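Local structure of response regulator aspartate phosphatase I (4I1A) at residues A[109-114]-A[124-129]. The protein dephosphorylates the sporulation phosphotransferase Spo0F and activates excision and transfer of the mobile element ICEBs1 by bringing about inactivation of its repressor ImmR. Numbering follows the deposited sequence.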
loop_
_atom_site.group_PDB
_atom_site.type_symbol
_atom_site.label_atom_id
_atom_site.label_comp_id
_atom_site.label_asym_id
_atom_site.label_seq_id
_atom_site.Cartn_x
_atom_site.Cartn_y
_atom_site.Cartn_z
ATOM N N LYS A 109 -1.665 -6.087 25.933
ATOM C CA LYS A 109 -1.697 -7.484 25.505
ATOM C C LYS A 109 -2.088 -7.620 24.024
ATOM O O LYS A 109 -1.517 -8.432 23.292
ATOM C CB LYS A 109 -2.670 -8.279 26.388
ATOM C CG LYS A 109 -2.562 -9.792 26.255
ATOM C CD LYS A 109 -3.794 -10.490 26.847
ATOM C CE LYS A 109 -3.952 -11.931 26.327
ATOM N NZ LYS A 109 -5.265 -12.570 26.734
ATOM N N GLY A 110 -3.059 -6.818 23.592
ATOM C CA GLY A 110 -3.501 -6.823 22.209
ATOM C C GLY A 110 -2.403 -6.392 21.256
ATOM O O GLY A 110 -2.167 -7.034 20.232
ATOM N N MET A 111 -1.738 -5.293 21.596
ATOM C CA MET A 111 -0.597 -4.809 20.838
ATOM C C MET A 111 0.511 -5.846 20.873
ATOM O O MET A 111 1.268 -6.007 19.915
ATOM C CB MET A 111 -0.064 -3.542 21.476
ATOM C CG MET A 111 -0.903 -2.312 21.265
ATOM S SD MET A 111 -0.134 -1.008 22.242
ATOM C CE MET A 111 -0.871 0.451 21.529
ATOM N N TYR A 112 0.606 -6.523 22.011
ATOM C CA TYR A 112 1.581 -7.576 22.236
ATOM C C TYR A 112 1.357 -8.725 21.262
ATOM O O TYR A 112 2.274 -9.123 20.541
ATOM C CB TYR A 112 1.463 -8.058 23.684
ATOM C CG TYR A 112 2.151 -9.359 24.010
ATOM C CD1 TYR A 112 3.534 -9.449 24.023
ATOM C CD2 TYR A 112 1.415 -10.488 24.352
ATOM C CE1 TYR A 112 4.170 -10.635 24.344
ATOM C CE2 TYR A 112 2.041 -11.680 24.674
ATOM C CZ TYR A 112 3.419 -11.747 24.669
ATOM O OH TYR A 112 4.058 -12.927 24.989
ATOM N N GLU A 113 0.133 -9.242 21.230
ATOM C CA GLU A 113 -0.191 -10.357 20.344
ATOM C C GLU A 113 -0.117 -9.968 18.872
ATOM O O GLU A 113 0.142 -10.810 18.013
ATOM C CB GLU A 113 -1.574 -10.930 20.666
ATOM C CG GLU A 113 -1.703 -11.513 22.062
ATOM C CD GLU A 113 -1.044 -12.872 22.208
ATOM O OE1 GLU A 113 -1.701 -13.786 22.748
ATOM O OE2 GLU A 113 0.126 -13.029 21.801
ATOM N N PHE A 114 -0.353 -8.694 18.581
ATOM C CA PHE A 114 -0.258 -8.229 17.209
ATOM C C PHE A 114 1.202 -8.273 16.762
ATOM O O PHE A 114 1.502 -8.605 15.613
ATOM C CB PHE A 114 -0.836 -6.820 17.056
ATOM C CG PHE A 114 -0.803 -6.312 15.644
ATOM C CD1 PHE A 114 -1.645 -6.847 14.677
ATOM C CD2 PHE A 114 0.086 -5.318 15.271
ATOM C CE1 PHE A 114 -1.610 -6.393 13.364
ATOM C CE2 PHE A 114 0.129 -4.857 13.959
ATOM C CZ PHE A 114 -0.724 -5.396 13.005
ATOM N N SER A 124 -9.121 -10.406 20.071
ATOM C CA SER A 124 -9.824 -10.945 21.233
ATOM C C SER A 124 -9.564 -10.086 22.464
ATOM O O SER A 124 -10.484 -9.745 23.201
ATOM C CB SER A 124 -9.383 -12.381 21.514
ATOM O OG SER A 124 -9.703 -13.239 20.430
ATOM N N ALA A 125 -8.301 -9.739 22.671
ATOM C CA ALA A 125 -7.897 -8.938 23.819
ATOM C C ALA A 125 -8.434 -7.515 23.708
ATOM O O ALA A 125 -8.902 -6.933 24.688
ATOM C CB ALA A 125 -6.384 -8.935 23.947
ATOM N N TYR A 126 -8.361 -6.962 22.503
ATOM C CA TYR A 126 -8.944 -5.662 22.213
ATOM C C TYR A 126 -10.449 -5.639 22.502
ATOM O O TYR A 126 -10.977 -4.630 22.969
ATOM C CB TYR A 126 -8.717 -5.302 20.746
ATOM C CG TYR A 126 -7.310 -4.874 20.383
ATOM C CD1 TYR A 126 -6.467 -4.279 21.321
ATOM C CD2 TYR A 126 -6.832 -5.046 19.087
ATOM C CE1 TYR A 126 -5.182 -3.879 20.977
ATOM C CE2 TYR A 126 -5.558 -4.654 18.737
ATOM C CZ TYR A 126 -4.734 -4.071 19.680
ATOM O OH TYR A 126 -3.463 -3.682 19.319
ATOM N N ARG A 127 -11.136 -6.747 22.222
ATOM C CA ARG A 127 -12.590 -6.797 22.378
ATOM C C ARG A 127 -13.020 -6.592 23.831
ATOM O O ARG A 127 -14.091 -6.031 24.098
ATOM C CB ARG A 127 -13.182 -8.101 21.819
ATOM C CG ARG A 127 -13.363 -8.140 20.293
ATOM C CD ARG A 127 -14.397 -9.203 19.873
ATOM N NE ARG A 127 -14.221 -9.641 18.487
ATOM C CZ ARG A 127 -14.656 -8.971 17.423
ATOM N NH1 ARG A 127 -15.298 -7.820 17.573
ATOM N NH2 ARG A 127 -14.442 -9.447 16.203
ATOM N N ILE A 128 -12.184 -7.030 24.769
ATOM C CA ILE A 128 -12.503 -6.837 26.179
ATOM C C ILE A 128 -11.953 -5.515 26.697
ATOM O O ILE A 128 -12.551 -4.888 27.572
ATOM C CB ILE A 128 -12.049 -8.019 27.058
ATOM C CG1 ILE A 128 -10.533 -8.165 27.056
ATOM C CG2 ILE A 128 -12.696 -9.319 26.580
ATOM C CD1 ILE A 128 -10.074 -9.462 27.683
ATOM N N ALA A 129 -10.821 -5.086 26.145
ATOM C CA ALA A 129 -10.266 -3.777 26.462
ATOM C C ALA A 129 -11.288 -2.696 26.115
ATOM O O ALA A 129 -11.442 -1.710 26.838
ATOM C CB ALA A 129 -8.978 -3.556 25.703
#
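Tyr126 lays one face of its ring over the backbone of Gly110, a CH-pi contact in which Gly110 CA stands 4.1 Å from the ring centroid and 29° off the ring normal. The closest ring atom is CE1, 3.6 Å from Gly110 CA; with no side chain on Gly110, the ring lies directly on the backbone. CG of Tyr126 is anti to its own carbonyl carbon (chi1 -75°), which swings the ring from the flank of its helix across to the glycine.

The methyl CB of Ala125 points at the other helix and rests 4.0 Å from Gly110 N, and the pair brings the backbones to 5.1 Å between Gly110 CA and Ala125 CA. Lys109, with an extended chain, passes alongside that methyl, its CD 4.2 Å from Ala125 CB. Met111 crosses the tyrosine at about a right angle, and its CG meets Tyr126 OH at 3.5 Å.

Helices 102-115 and 119-129 form an antiparallel hairpin in this all-helical TPR protein, their local axes 8.5 Å apart at 166°. Helix 139-155 packs next to them: Lys148 touches both Met111 and Tyr126, and Val152 also meets Tyr126, to which Phe107 of helix 102-115 adds a further contact.

Polar contact is slight. The hydroxyl of Tyr126 reaches the backbone of the opposing helix, OH lying 3.3 Å from Met111 N, but the angle is too poor for a hydrogen bond.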